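Local coordinates for protein of unknown function DUF574 (Streptomyces avermitilis, PDB 3GIW), which is a Rossmann-fold protein that binds S-adenosyl-L-homocysteine and probably acts as an S-adenosylmethionine-dependent methyltransferase, its substrate being unknown, at residues Ala61-Asp64 and Trp65-Arg68. Numbering follows the deposited sequence.
Sequences ANRD and WMNR
Trp65 N donates to Ala61 O at 2.9 Å, the first of four consecutive i to i+4 bonds in helix 55-75 of this Rossmann-fold domain of the S-adenosyl methyltransferase family. Met66 N, Asn67 N and Arg68 N bond in turn to the carbonyls of Asn62, Arg63 and Asp64. Three waters link polar groups along the helix. One water accepts from Arg63 NE at 2.7 Å, in the guanidinium plane, and donates to Asn67 OD1 at 2.9 Å. A second accepts from Asn67 ND2 at 3.1 Å and makes a weak bond to Asp64 OD1, so both ends of the Asn67 amide are used. CG of Arg63 lies anti to the backbone N (chi1 -167°), and the chain runs beside selenomethionine Met66. In one of two modelled conformers, Met66 CE sits over one guanidinium face, toward its rim, but this close approach is doubtful. NH2 of Arg63 bonds weakly to Pro93 O. A leucine at Arg63 would probably leave the water at Asn67 OD1 without its NE donor and Pro93 O without this bond. Asn62 and Arg63 belong to the S-adenosyl-L-homocysteine site; no S-adenosyl-L-homocysteine is bound in this model. The buried Asn62 amide is satisfied at both ends, OD1 by Ser199 OG and ND2 by the hydroxyl of Tyr28, another residue of that site. Arg68 NH2 donates to the carbonyl of Trp252, a residue whose ring also meets that of Trp65. Arg68 NH1 gives a 3.0 Å bond to a third water, which donates to Ala61 O at 2.8 Å, giving that carbonyl a second donor beside Trp65 N.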
ATOM      1  N   ALA A  61       5.071  -9.459  -5.795  1.00 11.23           N
ATOM      2  CA  ALA A  61       3.743  -9.511  -6.354  1.00 11.82           C
ATOM      3  C   ALA A  61       2.869  -8.364  -5.842  1.00 11.50           C
ATOM      4  O   ALA A  61       2.007  -7.845  -6.564  1.00 12.72           O
ATOM      5  CB  ALA A  61       3.052 -10.888  -6.042  1.00 12.72           C
ATOM      6  N   ASN A  62       3.039  -7.974  -4.595  1.00 11.52           N
ATOM      7  CA  ASN A  62       2.298  -6.830  -4.069  1.00 11.84           C
ATOM      8  C   ASN A  62       2.681  -5.537  -4.795  1.00 11.24           C
ATOM      9  O   ASN A  62       1.801  -4.744  -5.185  1.00 12.90           O
ATOM     10  CB  ASN A  62       2.511  -6.682  -2.567  1.00 12.63           C
ATOM     11  CG  ASN A  62       1.864  -5.417  -2.009  1.00 15.08           C
ATOM     12  OD1 ASN A  62       0.665  -5.418  -1.755  1.00 16.09           O
ATOM     13  ND2 ASN A  62       2.636  -4.344  -1.916  1.00 15.90           N
ATOM     14  N   ARG A  63       3.975  -5.339  -5.041  1.00 11.03           N
ATOM     15  CA  ARG A  63       4.421  -4.159  -5.780  1.00 13.36           C
ATOM     16  C   ARG A  63       3.872  -4.185  -7.195  1.00 12.32           C
ATOM     17  O   ARG A  63       3.390  -3.138  -7.715  1.00 12.98           O
ATOM     18  CB  ARG A  63       5.940  -4.000  -5.744  1.00 14.66           C
ATOM     19  CG  ARG A  63       6.396  -2.600  -6.244  1.00 16.98           C
ATOM     20  CD  ARG A  63       6.102  -1.474  -5.261  1.00 20.25           C
ATOM     21  NE  ARG A  63       6.397  -0.154  -5.841  1.00 21.15           N
ATOM     22  CZ  ARG A  63       6.391   0.983  -5.142  1.00 22.82           C
ATOM     23  NH1 ARG A  63       6.130   0.967  -3.832  1.00 22.76           N
ATOM     24  NH2 ARG A  63       6.650   2.141  -5.758  1.00 22.08           N
ATOM     25  N   ASP A  64       3.927  -5.326  -7.879  1.00 12.51           N
ATOM     26  CA  ASP A  64       3.424  -5.449  -9.244  1.00 12.66           C
ATOM     27  C   ASP A  64       1.909  -5.148  -9.300  1.00 13.36           C
ATOM     28  O   ASP A  64       1.425  -4.491 -10.228  1.00 12.56           O
ATOM     29  CB  ASP A  64       3.681  -6.865  -9.795  1.00 13.35           C
ATOM     30  CG  ASP A  64       5.155  -7.149 -10.095  1.00 15.59           C
ATOM     31  OD1 ASP A  64       5.961  -6.214 -10.195  1.00 18.23           O
ATOM     32  OD2 ASP A  64       5.497  -8.348 -10.222  1.00 16.49           O
ATOM     33  N   TRP A  65       1.183  -5.609  -8.281  1.00 13.01           N
ATOM     34  CA  TRP A  65      -0.244  -5.366  -8.152  1.00 12.87           C
ATOM     35  C   TRP A  65      -0.501  -3.853  -8.053  1.00 12.37           C
ATOM     36  O   TRP A  65      -1.403  -3.346  -8.729  1.00 13.44           O
ATOM     37  CB  TRP A  65      -0.857  -6.127  -6.940  1.00 13.35           C
ATOM     38  CG  TRP A  65      -2.337  -5.838  -6.819  1.00 12.58           C
ATOM     39  CD1 TRP A  65      -3.326  -6.446  -7.487  1.00 13.96           C
ATOM     40  CD2 TRP A  65      -2.946  -4.802  -6.034  1.00 13.68           C
ATOM     41  NE1 TRP A  65      -4.540  -5.864  -7.175  1.00 13.94           N
ATOM     42  CE2 TRP A  65      -4.320  -4.842  -6.296  1.00 14.34           C
ATOM     43  CE3 TRP A  65      -2.456  -3.844  -5.141  1.00 15.81           C
ATOM     44  CZ2 TRP A  65      -5.214  -3.949  -5.699  1.00 14.49           C
ATOM     45  CZ3 TRP A  65      -3.352  -2.954  -4.595  1.00 15.02           C
ATOM     46  CH2 TRP A  65      -4.700  -3.036  -4.847  1.00 15.24           C
HETATM   47  N   MSE A  66       0.260  -3.151  -7.224  0.70 11.81           N
HETATM   48  CA  MSE A  66       0.089  -1.696  -7.136  0.70 11.42           C
HETATM   49  C   MSE A  66       0.198  -1.088  -8.528  0.70 11.82           C
HETATM   50  O   MSE A  66      -0.596  -0.238  -8.903  0.70 12.24           O
HETATM   51  CB  MSE A  66       1.144  -1.059  -6.209  0.70 12.66           C
HETATM   52  CG  MSE A  66       1.018   0.470  -6.099  0.70 13.68           C
HETATM   53 SE   MSE A  66       1.963   1.513  -7.470  0.52 14.63          SE
HETATM   54  CE  MSE A  66       3.654   1.636  -6.636  0.70 18.82           C
ATOM     55  N   ASN A  67       1.207  -1.507  -9.278  1.00 11.94           N
ATOM     56  CA  ASN A  67       1.425  -0.972 -10.610  1.00 13.14           C
ATOM     57  C   ASN A  67       0.177  -1.188 -11.490  1.00 12.74           C
ATOM     58  O   ASN A  67      -0.272  -0.265 -12.177  1.00 12.72           O
ATOM     59  CB  ASN A  67       2.641  -1.605 -11.308  1.00 14.35           C
ATOM     60  CG  ASN A  67       3.981  -1.307 -10.638  1.00 15.28           C
ATOM     61  OD1 ASN A  67       4.109  -0.473  -9.757  1.00 17.87           O
ATOM     62  ND2 ASN A  67       5.003  -1.977 -11.127  1.00 17.10           N
ATOM     63  N   ARG A  68      -0.396  -2.391 -11.496  1.00 12.26           N
ATOM     64  CA  ARG A  68      -1.562  -2.680 -12.320  1.00 12.20           C
ATOM     65  C   ARG A  68      -2.808  -1.931 -11.807  1.00 10.95           C
ATOM     66  O   ARG A  68      -3.600  -1.445 -12.618  1.00 13.18           O
ATOM     67  CB  ARG A  68      -1.824  -4.189 -12.394  1.00 12.64           C
ATOM     68  CG  ARG A  68      -0.686  -4.964 -12.977  1.00 12.67           C
ATOM     69  CD  ARG A  68      -1.076  -6.361 -13.389  1.00 12.06           C
ATOM     70  NE  ARG A  68      -1.718  -7.175 -12.359  1.00 12.28           N
ATOM     71  CZ  ARG A  68      -1.093  -7.723 -11.319  1.00 12.57           C
ATOM     72  NH1 ARG A  68       0.209  -7.571 -11.142  1.00 13.30           N
ATOM     73  NH2 ARG A  68      -1.787  -8.398 -10.408  1.00 13.28           N
TER
HETATM   74  O   HOH W   1       0.736  -9.191  -8.728  1.00 12.57           O
HETATM   75  O   HOH W   2       6.715   0.131  -8.519  1.00 19.80           O
HETATM   76  O   HOH W   3       4.506  -4.552 -12.711  1.00 34.62           O